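PDB 6QXL: pyruvate kinase from Pseudomonas aeruginosa, which probably catalyses the last step of glycolysis, the conversion of phosphoenolpyruvate and ADP into pyruvate and ATP. Local coordinates for residues A15-E20 with R46-L51; G89-F94 with V135-A140; D129-M134 with M284-I289; S348-G353 with T370-P375; Q354-D357 with E361-A364. All blocks are in the same frame, centred on the assembly; numbering follows the deposited sequence.

Contact 1 (A15-E20 with R46-L51); sequences ASNSPE and RARARL
The guanidinium of R48 meets the side-chain amide of N17 at its edge: OD1 lies near the guanidinium plane on the NE side, while the amide plane stands almost upright to it. One hydrogen bond joins them, from R48 NE to N17 OD1 at 2.8 Å with an N-H...O angle of 153°. R48 NE lies 23° out of the carbonyl plane of N17. N17 swings its amide away from its own backbone N (chi1 179°), which carries OD1 across to the arginine, and R48 answers with a chain extended from CG to NE. Both residues belong to the (beta/alpha)8 barrel domain. N17 lies in the loop between barrel strand 7-11 and helix 19-28, and R48 is on helix 42-58, which follows the next barrel strand, 32-36; the bond thus joins the loop just ahead of the N-terminus of helix 19-28 to helix 42-58. S18 is the N-cap of helix 19-28, its OG bonded to V21 N. Just past that cap the contact turns apolar, with P19 CG set 3.8 Å from L51 CD2, and the N17 carbonyl O lies 4.2 Å from the same methyl. L51 also packs on L22 of helix 19-28, and the R48 side chain also touches L12.

Contact 2 (G89-F94 with V135-A140); sequences GDKFRF and VVEEVA
K91 NZ meets both carboxylate oxygens of E137 in a salt bridge, 3.0 Å from OE1 and 2.9 Å from OE2. The two bonds are unequal in quality: the one to OE1 uses the syn lone pair, on the side of the other oxygen, whereas that to OE2 is weak despite its shorter length. The lysine chain is bent at chi2 (-61°), which lifts CD and CE alongside E137 OE1, each 3.7 Å from it, before NZ reaches the acid; the two side chains meet at about a right angle. This is the tight part of the contact, NZ held between the two oxygens with CD and CE against one of them. Around it the contact is loose: the lysine is exposed at the surface, and no other residues of the two segments meet. Strand 143-148 runs between strands 91-95 and 132-139 in the mixed sheet inserted in the barrel domain, which explains why the nearest CA atoms, those of K91 and E137, are 9.3 Å apart: the ion pair reaches over a whole strand. E137 and E138 both face R145 in a classic beta bulge. E137 OE2 also forms a salt bridge with R147, so one carboxylate is shared by two cations, K91 and R147, which would favour its ionised form.

Contact 3 (D129-M134 with M284-I289); sequences DGRVVM and MMESMI
R131 and E286 bridge two parts of the protein, the sheet inserted in the barrel domain and the loop after barrel strand 277-281. R131 and V132 both face L127 in a classic beta bulge, at the start of strand 132-139. The ionic part is a network of three residues. R131 NH2 lies 3.4 Å from E286 OE2 in a salt bridge, and the acid oxygen meets the guanidinium at its edge, in plane, with the two flat groups only 15° apart. Within the turn that precedes the strand, NH1 makes a weak, strongly bent bond to D129 OD2 at 3.3 Å. E286 comes at R131 from the opposite direction, its chain bent at chi2 (80°) to turn the carboxylate toward the cation. The side chain of R131 is about 11 Å from the magnesium ion and that of E286 about 10 Å from malonate, which places the pair near the active site, consistent with the inserted domain lying over the cleft. The solvent-mediated part is one water: it donates to E286 OE2 at 3.0 Å and takes a weak bond from R131 NH2 at 3.1 Å.

Contact 4 (S348-G353 with T370-P375); sequences SSHRLG and TANHFP
The H350 ring touches N372 and H373 on helix 359-373, the helix that leads into strand 377-383 of the C-terminal alpha/beta domain. H350 CE1 is 3.2 Å from N372 ND2, which approaches the ring at its edge, near its plane, with the amide turned 76° from it. H350 and H373 slide past one another in opposite directions: the ring centroids are 5.3 Å apart and the planes at 46°, and H350 NE2 lies 3.6 Å from H373 CE1. The next shell fixes these groups. N372 is held by polar partners beyond the contact, OD1 by S398 OG and ND2 by R397 O, while H373 ND1 is bonded to Y369 O and NE2 to G353 N of the second subunit. H350 itself reaches back to that subunit through its carbonyl O, bonded to Y369 OH there, so the loop and this part of the helix both belong to a subunit interface. S348 shapes the loop in an ST turn: its OG, set opposite the backbone N (chi1 177°), accepts from H350 N at 2.9 Å, and its CB sits 3.6 Å above one face of the H350 ring, offset toward the rim.

Contact 5 (Q354-D357 with E361-A364); sequences QTFD and ESIA
S362 OG is held by R358 O one helical turn earlier and, on the other side of the contact, meets the edge of the F356 ring, 3.4 Å from CD2 and near the ring plane. Its rotation follows from that bond: OG lies beside the backbone N (chi1 -74°), the torsion that lets a helical serine reach back to a carbonyl four residues before it. F356 CB is 3.8 Å from the same oxygen, so ring edge and CB together border the hydroxyl. The F356 ring also meets H373 of the second subunit, their planes about 20° apart, and S362 packs on F374 of that subunit. This makes the pair a part of the interface formed around helix 359-373, the first helix of the C-terminal alpha/beta domain, with the loop 354-357 leading into it. Beside the aromatic part lies an acidic one. E361 is extended beyond CG and brings OE1 to 3.8 Å from D357 CB and 3.7 Å from D357 N. The carboxylates themselves come near, with D357 OD2 and E361 OE1 4.4 Å apart. E361 OE2 also forms a long, weak ion pair with R351. The closeness of two like charges would tend to raise the proton affinity of one of them, an effect probably softened by solvent on the exposed D357 and by that arginine.

Overall arrangement
Contacts 1, 2 and 3 belong to the barrel domain and its inserted sheet, whereas contacts 4 and 5 join the loop before helix 359-373 to that helix. Contact 2 and contact 3 are surface ion pairs that share strand 132-139, and M134 of the latter packs on F92 and F94 of the former; contact 3 alone uses a water. Contact 1, partly buried, mixes one neutral-acceptor bond with apolar packing. Contact 5 is buried and contact 4 partly so; both touch the second subunit, and their centres lie about 13 Å apart. Contact 4 brings together rings and an amide, while contact 5 pairs a ring edge with a hydroxyl beside two close acids.

Contact 1 (A15-E20 with R46-L51)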
# COMPACT_ATOMS: atom_id res chain seq x y z
N ALA A 15 -13.84 -19.68 44.50
CA ALA A 15 -12.42 -20.03 44.47
C ALA A 15 -11.49 -18.84 44.72
O ALA A 15 -10.30 -19.03 44.93
CB ALA A 15 -12.06 -20.67 43.14
N SER A 16 -12.04 -17.63 44.68
CA SER A 16 -11.24 -16.41 44.81
C SER A 16 -11.94 -15.44 45.75
O SER A 16 -12.14 -14.26 45.44
CB SER A 16 -11.04 -15.80 43.41
OG SER A 16 -12.29 -15.66 42.75
N ASN A 17 -12.34 -15.96 46.90
CA ASN A 17 -13.12 -15.18 47.87
C ASN A 17 -12.31 -14.86 49.12
O ASN A 17 -12.61 -13.89 49.80
CB ASN A 17 -14.37 -15.98 48.23
CG ASN A 17 -15.25 -15.30 49.25
OD1 ASN A 17 -15.77 -14.20 48.99
ND2 ASN A 17 -15.28 -15.91 50.46
N SER A 18 -11.29 -15.67 49.44
CA SER A 18 -10.50 -15.46 50.61
C SER A 18 -9.43 -14.36 50.40
O SER A 18 -9.00 -14.10 49.27
CB SER A 18 -9.79 -16.74 51.00
OG SER A 18 -8.67 -17.02 50.16
N PRO A 19 -8.99 -13.73 51.49
CA PRO A 19 -7.90 -12.77 51.38
C PRO A 19 -6.60 -13.36 50.86
O PRO A 19 -5.86 -12.67 50.16
CB PRO A 19 -7.72 -12.25 52.80
CG PRO A 19 -9.01 -12.52 53.49
CD PRO A 19 -9.58 -13.73 52.84
N GLU A 20 -6.32 -14.63 51.15
CA GLU A 20 -5.07 -15.22 50.69
C GLU A 20 -5.03 -15.34 49.17
O GLU A 20 -3.98 -15.07 48.55
CB GLU A 20 -4.79 -16.59 51.34
CG GLU A 20 -3.44 -17.21 50.90
CD GLU A 20 -3.33 -18.73 50.98
OE1 GLU A 20 -4.31 -19.48 51.19
OE2 GLU A 20 -2.19 -19.15 50.76
N ARG A 46 -19.73 -6.71 48.36
CA ARG A 46 -19.11 -5.63 49.14
C ARG A 46 -17.82 -6.07 49.81
O ARG A 46 -16.84 -5.33 49.80
CB ARG A 46 -20.07 -5.14 50.20
CG ARG A 46 -21.18 -4.31 49.65
CD ARG A 46 -21.86 -3.59 50.81
NE ARG A 46 -22.80 -2.58 50.33
CZ ARG A 46 -24.10 -2.78 50.14
NH1 ARG A 46 -24.67 -4.01 50.30
NH2 ARG A 46 -24.84 -1.76 49.69
N ALA A 47 -17.82 -7.27 50.37
CA ALA A 47 -16.65 -7.76 51.08
C ALA A 47 -15.48 -7.94 50.12
O ALA A 47 -14.35 -7.52 50.42
CB ALA A 47 -16.96 -9.06 51.80
N ARG A 48 -15.75 -8.56 48.97
CA ARG A 48 -14.73 -8.74 47.95
C ARG A 48 -14.23 -7.39 47.40
O ARG A 48 -13.02 -7.17 47.28
CB ARG A 48 -15.27 -9.60 46.81
CG ARG A 48 -15.44 -11.06 47.17
CD ARG A 48 -16.28 -11.76 46.13
NE ARG A 48 -16.59 -13.15 46.51
CZ ARG A 48 -17.57 -13.87 45.95
NH1 ARG A 48 -18.33 -13.36 44.97
NH2 ARG A 48 -17.79 -15.11 46.35
N ALA A 49 -15.16 -6.47 47.13
CA ALA A 49 -14.79 -5.15 46.61
C ALA A 49 -13.83 -4.43 47.54
O ALA A 49 -12.80 -3.90 47.09
CB ALA A 49 -16.03 -4.30 46.37
N ARG A 50 -14.14 -4.45 48.84
CA ARG A 50 -13.31 -3.80 49.84
C ARG A 50 -11.93 -4.47 49.90
O ARG A 50 -10.91 -3.79 50.00
CB ARG A 50 -14.00 -3.84 51.20
CG ARG A 50 -13.34 -3.17 52.38
CD ARG A 50 -14.21 -3.04 53.62
NE ARG A 50 -15.68 -2.77 53.50
CZ ARG A 50 -16.22 -1.64 53.03
NH1 ARG A 50 -17.54 -1.52 52.95
NH2 ARG A 50 -15.45 -0.63 52.63
N LEU A 51 -11.92 -5.79 49.79
CA LEU A 51 -10.69 -6.55 49.96
C LEU A 51 -9.74 -6.34 48.78
O LEU A 51 -8.53 -6.24 48.97
CB LEU A 51 -11.05 -8.03 50.11
CG LEU A 51 -10.26 -8.97 51.01
CD1 LEU A 51 -9.91 -8.34 52.34
CD2 LEU A 51 -11.07 -10.24 51.25

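Contact 2 (G89-F94 with V135-A140)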
# COMPACT_ATOMS: atom_id res chain seq x y z
N GLY A 89 -32.23 -38.43 22.63
CA GLY A 89 -33.50 -39.05 22.28
C GLY A 89 -34.57 -38.94 23.35
O GLY A 89 -35.75 -39.12 23.04
N ASP A 90 -34.18 -38.62 24.59
CA ASP A 90 -35.14 -38.42 25.66
C ASP A 90 -36.10 -37.28 25.35
O ASP A 90 -35.80 -36.37 24.58
CB ASP A 90 -34.46 -38.11 27.00
CG ASP A 90 -33.71 -39.30 27.59
OD1 ASP A 90 -33.60 -40.33 26.89
OD2 ASP A 90 -33.20 -39.18 28.74
N LYS A 91 -37.28 -37.34 25.97
CA LYS A 91 -38.28 -36.30 25.84
C LYS A 91 -38.25 -35.44 27.09
O LYS A 91 -38.01 -35.94 28.20
CB LYS A 91 -39.66 -36.90 25.67
CG LYS A 91 -39.78 -37.85 24.48
CD LYS A 91 -39.51 -37.20 23.12
CE LYS A 91 -39.96 -38.23 22.07
NZ LYS A 91 -39.57 -37.72 20.76
N PHE A 92 -38.46 -34.15 26.91
CA PHE A 92 -38.38 -33.22 28.01
C PHE A 92 -39.24 -32.00 27.75
O PHE A 92 -39.39 -31.58 26.60
CB PHE A 92 -36.93 -32.82 28.27
CG PHE A 92 -36.71 -32.15 29.58
CD1 PHE A 92 -36.66 -32.92 30.73
CD2 PHE A 92 -36.61 -30.77 29.68
CE1 PHE A 92 -36.50 -32.30 31.98
CE2 PHE A 92 -36.44 -30.16 30.91
CZ PHE A 92 -36.38 -30.93 32.07
N ARG A 93 -39.78 -31.43 28.82
CA ARG A 93 -40.73 -30.33 28.70
C ARG A 93 -40.37 -29.16 29.58
O ARG A 93 -39.90 -29.33 30.71
CB ARG A 93 -42.13 -30.81 29.11
CG ARG A 93 -42.79 -31.75 28.14
CD ARG A 93 -44.18 -32.16 28.63
NE ARG A 93 -44.18 -32.89 29.88
CZ ARG A 93 -44.87 -32.56 31.00
NH1 ARG A 93 -45.56 -31.44 31.09
NH2 ARG A 93 -44.82 -33.33 32.07
N PHE A 94 -40.63 -27.97 29.05
CA PHE A 94 -40.50 -26.73 29.79
C PHE A 94 -41.92 -26.16 29.94
O PHE A 94 -42.56 -25.88 28.93
CB PHE A 94 -39.62 -25.75 29.03
CG PHE A 94 -38.24 -26.27 28.75
CD1 PHE A 94 -37.27 -26.23 29.72
CD2 PHE A 94 -37.93 -26.83 27.51
CE1 PHE A 94 -36.01 -26.73 29.48
CE2 PHE A 94 -36.65 -27.34 27.29
CZ PHE A 94 -35.70 -27.28 28.28
N VAL A 135 -34.43 -29.89 20.72
CA VAL A 135 -35.24 -29.36 19.63
C VAL A 135 -36.72 -29.42 20.04
O VAL A 135 -37.17 -30.39 20.65
CB VAL A 135 -34.98 -30.12 18.31
CG1 VAL A 135 -35.29 -31.62 18.46
CG2 VAL A 135 -35.78 -29.49 17.16
N VAL A 136 -37.47 -28.37 19.69
CA VAL A 136 -38.88 -28.27 20.04
C VAL A 136 -39.69 -29.13 19.06
O VAL A 136 -39.65 -28.92 17.85
CB VAL A 136 -39.36 -26.81 19.97
CG1 VAL A 136 -40.86 -26.70 20.24
CG2 VAL A 136 -38.59 -25.95 20.95
N GLU A 137 -40.40 -30.12 19.60
CA GLU A 137 -41.24 -31.02 18.79
C GLU A 137 -42.70 -30.58 18.74
O GLU A 137 -43.36 -30.79 17.73
CB GLU A 137 -41.17 -32.45 19.34
CG GLU A 137 -39.90 -33.25 18.97
CD GLU A 137 -39.98 -34.70 19.39
OE1 GLU A 137 -40.71 -35.01 20.37
OE2 GLU A 137 -39.25 -35.54 18.81
N GLU A 138 -43.21 -30.03 19.85
CA GLU A 138 -44.60 -29.59 19.95
C GLU A 138 -44.67 -28.35 20.82
O GLU A 138 -43.90 -28.20 21.77
CB GLU A 138 -45.48 -30.68 20.56
CG GLU A 138 -45.62 -31.94 19.72
CD GLU A 138 -46.51 -33.00 20.35
OE1 GLU A 138 -47.10 -32.80 21.41
OE2 GLU A 138 -46.61 -34.08 19.75
N VAL A 139 -45.61 -27.47 20.49
CA VAL A 139 -45.86 -26.27 21.25
C VAL A 139 -47.32 -26.30 21.70
O VAL A 139 -48.21 -26.60 20.90
CB VAL A 139 -45.61 -25.00 20.40
CG1 VAL A 139 -45.85 -23.75 21.21
CG2 VAL A 139 -44.21 -24.98 19.93
N ALA A 140 -47.55 -25.98 22.96
CA ALA A 140 -48.87 -25.76 23.53
C ALA A 140 -48.88 -24.38 24.16
O ALA A 140 -47.89 -23.70 24.19
CB ALA A 140 -49.20 -26.85 24.57

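Contact 3 (D129-M134 with M284-I289)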
# COMPACT_ATOMS: atom_id res chain seq x y z
N ASP A 129 -25.03 -22.90 28.77
CA ASP A 129 -24.01 -22.39 27.86
C ASP A 129 -23.76 -23.32 26.66
O ASP A 129 -22.65 -23.37 26.13
CB ASP A 129 -22.66 -22.10 28.57
CG ASP A 129 -22.74 -21.05 29.67
OD1 ASP A 129 -23.70 -20.24 29.67
OD2 ASP A 129 -21.85 -21.14 30.59
N GLY A 130 -24.79 -24.03 26.22
CA GLY A 130 -24.66 -24.95 25.11
C GLY A 130 -24.37 -26.40 25.42
O GLY A 130 -24.34 -27.22 24.51
N ARG A 131 -24.18 -26.74 26.70
CA ARG A 131 -23.81 -28.11 27.11
C ARG A 131 -24.87 -29.15 26.75
O ARG A 131 -24.54 -30.25 26.39
CB ARG A 131 -23.50 -28.14 28.62
CG ARG A 131 -22.08 -27.73 28.88
CD ARG A 131 -21.81 -27.07 30.25
NE ARG A 131 -20.42 -26.59 30.31
CZ ARG A 131 -20.00 -25.33 30.57
NH1 ARG A 131 -20.88 -24.32 30.74
NH2 ARG A 131 -18.70 -25.09 30.52
N VAL A 132 -26.14 -28.76 26.89
CA VAL A 132 -27.28 -29.58 26.54
C VAL A 132 -28.04 -28.88 25.42
O VAL A 132 -28.17 -27.67 25.43
CB VAL A 132 -28.20 -29.79 27.76
CG1 VAL A 132 -29.52 -30.45 27.37
CG2 VAL A 132 -27.48 -30.65 28.80
N VAL A 133 -28.50 -29.65 24.45
CA VAL A 133 -29.22 -29.09 23.30
C VAL A 133 -30.50 -29.88 23.07
O VAL A 133 -30.48 -31.12 23.10
CB VAL A 133 -28.37 -29.12 22.01
CG1 VAL A 133 -29.14 -28.52 20.83
CG2 VAL A 133 -27.05 -28.39 22.22
N MET A 134 -31.59 -29.17 22.82
CA MET A 134 -32.88 -29.78 22.54
C MET A 134 -33.53 -29.14 21.34
O MET A 134 -33.22 -27.99 20.99
CB MET A 134 -33.80 -29.62 23.74
CG MET A 134 -33.13 -30.02 25.05
SD MET A 134 -34.41 -30.30 26.25
CE MET A 134 -33.44 -30.35 27.77
N MET A 284 -11.45 -18.62 27.49
CA MET A 284 -10.13 -18.40 26.95
C MET A 284 -9.13 -19.44 27.47
O MET A 284 -8.22 -19.84 26.76
CB MET A 284 -9.67 -16.99 27.25
CG MET A 284 -10.66 -15.96 26.75
SD MET A 284 -9.87 -14.42 26.29
CE MET A 284 -9.20 -14.88 24.69
N MET A 285 -9.31 -19.89 28.71
CA MET A 285 -8.42 -20.90 29.29
C MET A 285 -9.19 -21.95 30.08
O MET A 285 -8.75 -22.40 31.12
CB MET A 285 -7.37 -20.20 30.13
CG MET A 285 -6.47 -19.32 29.29
SD MET A 285 -4.96 -18.93 30.16
CE MET A 285 -3.76 -19.08 28.84
N GLU A 286 -10.32 -22.38 29.53
CA GLU A 286 -11.27 -23.24 30.24
C GLU A 286 -10.63 -24.50 30.86
O GLU A 286 -10.98 -24.89 31.98
CB GLU A 286 -12.40 -23.66 29.29
CG GLU A 286 -13.64 -24.18 30.00
CD GLU A 286 -14.56 -23.09 30.54
OE1 GLU A 286 -14.12 -21.92 30.72
OE2 GLU A 286 -15.74 -23.38 30.83
N SER A 287 -9.69 -25.12 30.18
CA SER A 287 -9.10 -26.33 30.70
C SER A 287 -8.45 -26.11 32.07
O SER A 287 -8.29 -27.06 32.85
CB SER A 287 -8.08 -26.93 29.73
OG SER A 287 -6.82 -26.32 29.87
N MET A 288 -8.08 -24.87 32.38
CA MET A 288 -7.45 -24.55 33.66
C MET A 288 -8.40 -24.53 34.85
O MET A 288 -7.97 -24.37 35.97
CB MET A 288 -6.68 -23.22 33.57
CG MET A 288 -5.50 -23.30 32.60
SD MET A 288 -4.28 -22.00 32.82
CE MET A 288 -3.51 -22.55 34.33
N ILE A 289 -9.69 -24.69 34.61
CA ILE A 289 -10.58 -25.04 35.69
C ILE A 289 -10.09 -26.27 36.45
O ILE A 289 -10.14 -26.30 37.68
CB ILE A 289 -11.99 -25.26 35.17
CG1 ILE A 289 -12.58 -23.90 34.79
CG2 ILE A 289 -12.86 -25.92 36.23
CD1 ILE A 289 -13.73 -24.01 33.79
O HOH W 1 -15.87 -26.34 31.07

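Contact 4 (S348-G353 with T370-P375)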
# COMPACT_ATOMS: atom_id res chain seq x y z
N SER A 348 2.00 1.10 13.51
CA SER A 348 0.70 1.72 13.26
C SER A 348 0.70 2.48 11.92
O SER A 348 1.73 2.99 11.48
CB SER A 348 0.32 2.67 14.43
OG SER A 348 -0.89 3.34 14.19
N SER A 349 -0.46 2.52 11.28
CA SER A 349 -0.70 3.41 10.14
C SER A 349 -1.07 4.86 10.57
O SER A 349 -1.13 5.76 9.73
CB SER A 349 -1.80 2.84 9.25
OG SER A 349 -3.07 2.87 9.92
N HIS A 350 -1.33 5.06 11.86
CA HIS A 350 -1.55 6.38 12.45
C HIS A 350 -2.73 7.16 11.90
O HIS A 350 -2.72 8.40 11.86
CB HIS A 350 -0.28 7.24 12.49
CG HIS A 350 0.81 6.65 13.33
ND1 HIS A 350 0.91 6.78 14.70
CD2 HIS A 350 1.83 5.85 12.96
CE1 HIS A 350 1.94 6.10 15.12
NE2 HIS A 350 2.55 5.53 14.10
N ARG A 351 -3.76 6.42 11.48
CA ARG A 351 -4.98 6.99 10.93
C ARG A 351 -4.74 7.98 9.78
O ARG A 351 -5.47 8.96 9.64
CB ARG A 351 -5.80 7.60 12.07
CG ARG A 351 -6.18 6.58 13.14
CD ARG A 351 -7.00 7.19 14.26
NE ARG A 351 -7.64 6.17 15.11
CZ ARG A 351 -8.42 6.43 16.15
NH1 ARG A 351 -8.68 7.69 16.51
NH2 ARG A 351 -8.97 5.43 16.83
N LEU A 352 -3.71 7.69 8.96
CA LEU A 352 -3.40 8.50 7.78
C LEU A 352 -4.60 8.64 6.86
O LEU A 352 -5.35 7.67 6.65
CB LEU A 352 -2.22 7.95 6.98
CG LEU A 352 -0.92 8.73 7.07
CD1 LEU A 352 -0.37 8.91 8.47
CD2 LEU A 352 0.13 8.00 6.23
N GLY A 353 -4.79 9.85 6.34
CA GLY A 353 -5.91 10.16 5.46
C GLY A 353 -7.21 10.49 6.17
O GLY A 353 -8.13 10.94 5.51
N THR A 370 4.60 10.73 17.14
CA THR A 370 5.94 11.14 17.49
C THR A 370 6.71 10.02 18.18
O THR A 370 7.85 9.73 17.84
CB THR A 370 5.91 12.39 18.38
OG1 THR A 370 5.23 13.43 17.68
CG2 THR A 370 7.30 12.85 18.72
N ALA A 371 6.07 9.37 19.15
CA ALA A 371 6.72 8.31 19.92
C ALA A 371 7.08 7.11 19.06
O ALA A 371 8.16 6.53 19.21
CB ALA A 371 5.85 7.87 21.08
N ASN A 372 6.20 6.75 18.14
CA ASN A 372 6.49 5.62 17.26
C ASN A 372 7.61 5.88 16.28
O ASN A 372 8.11 4.93 15.71
CB ASN A 372 5.22 5.18 16.49
CG ASN A 372 4.37 4.20 17.30
OD1 ASN A 372 4.62 3.93 18.47
ND2 ASN A 372 3.36 3.69 16.66
N HIS A 373 8.01 7.13 16.05
CA HIS A 373 9.07 7.43 15.09
C HIS A 373 10.36 7.96 15.68
O HIS A 373 11.38 7.84 15.03
CB HIS A 373 8.54 8.35 14.02
CG HIS A 373 7.48 7.73 13.18
ND1 HIS A 373 6.14 7.79 13.51
CD2 HIS A 373 7.54 7.00 12.03
CE1 HIS A 373 5.43 7.15 12.60
NE2 HIS A 373 6.26 6.64 11.71
N PHE A 374 10.34 8.56 16.86
CA PHE A 374 11.56 9.03 17.53
C PHE A 374 11.86 8.01 18.63
O PHE A 374 11.33 8.11 19.72
CB PHE A 374 11.36 10.48 18.04
CG PHE A 374 12.60 11.13 18.69
CD1 PHE A 374 13.91 10.87 18.25
CD2 PHE A 374 12.45 12.07 19.73
CE1 PHE A 374 15.01 11.52 18.83
CE2 PHE A 374 13.54 12.71 20.30
CZ PHE A 374 14.82 12.43 19.86
N PRO A 375 12.72 7.03 18.35
CA PRO A 375 12.88 5.90 19.28
C PRO A 375 13.58 6.26 20.60
O PRO A 375 13.50 5.50 21.57
CB PRO A 375 13.74 4.93 18.49
CG PRO A 375 14.63 5.84 17.71
CD PRO A 375 13.77 7.02 17.32

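Contact 5 (Q354-D357 with E361-A364)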
# COMPACT_ATOMS: atom_id res chain seq x y z
N GLN A 354 -7.30 10.27 7.48
CA GLN A 354 -8.55 10.48 8.19
C GLN A 354 -8.70 11.92 8.68
O GLN A 354 -7.77 12.71 8.60
CB GLN A 354 -8.69 9.48 9.34
CG GLN A 354 -8.87 8.05 8.85
CD GLN A 354 -8.92 7.06 10.00
OE1 GLN A 354 -9.46 7.35 11.07
NE2 GLN A 354 -8.31 5.89 9.80
N THR A 355 -9.89 12.24 9.18
CA THR A 355 -10.20 13.57 9.67
C THR A 355 -10.39 13.51 11.18
O THR A 355 -11.16 12.73 11.69
CB THR A 355 -11.48 14.08 8.99
OG1 THR A 355 -11.24 14.26 7.60
CG2 THR A 355 -11.97 15.40 9.60
N PHE A 356 -9.67 14.36 11.90
CA PHE A 356 -9.80 14.45 13.35
C PHE A 356 -10.90 15.44 13.71
O PHE A 356 -11.20 16.38 12.96
CB PHE A 356 -8.47 14.84 14.00
CG PHE A 356 -7.32 13.93 13.67
CD1 PHE A 356 -7.52 12.68 12.99
CD2 PHE A 356 -6.02 14.29 14.05
CE1 PHE A 356 -6.44 11.85 12.70
CE2 PHE A 356 -4.95 13.44 13.75
CZ PHE A 356 -5.16 12.22 13.09
N ASP A 357 -11.50 15.23 14.87
CA ASP A 357 -12.66 16.01 15.29
C ASP A 357 -12.27 17.08 16.33
O ASP A 357 -12.74 18.19 16.26
CB ASP A 357 -13.72 15.10 15.88
CG ASP A 357 -14.38 14.24 14.86
OD1 ASP A 357 -14.94 14.92 13.99
OD2 ASP A 357 -14.66 13.00 15.06
N GLU A 361 -7.99 15.11 21.04
CA GLU A 361 -7.78 13.96 20.15
C GLU A 361 -6.49 14.16 19.34
O GLU A 361 -5.65 13.26 19.28
CB GLU A 361 -8.98 13.76 19.22
CG GLU A 361 -9.11 12.37 18.59
CD GLU A 361 -10.25 12.21 17.64
OE1 GLU A 361 -11.27 12.92 17.81
OE2 GLU A 361 -10.14 11.31 16.76
N SER A 362 -6.32 15.35 18.77
CA SER A 362 -5.16 15.64 17.92
C SER A 362 -3.82 15.54 18.63
O SER A 362 -2.86 15.02 18.06
CB SER A 362 -5.28 17.01 17.27
OG SER A 362 -6.25 16.94 16.24
N ILE A 363 -3.76 16.01 19.87
CA ILE A 363 -2.52 15.94 20.62
C ILE A 363 -2.21 14.49 20.98
O ILE A 363 -1.04 14.08 20.96
CB ILE A 363 -2.59 16.78 21.92
CG1 ILE A 363 -2.81 18.27 21.61
CG2 ILE A 363 -1.32 16.62 22.74
CD1 ILE A 363 -1.57 18.96 21.06
N ALA A 364 -3.23 13.72 21.32
CA ALA A 364 -3.01 12.30 21.61
C ALA A 364 -2.44 11.60 20.38
O ALA A 364 -1.38 10.96 20.46
CB ALA A 364 -4.30 11.63 22.04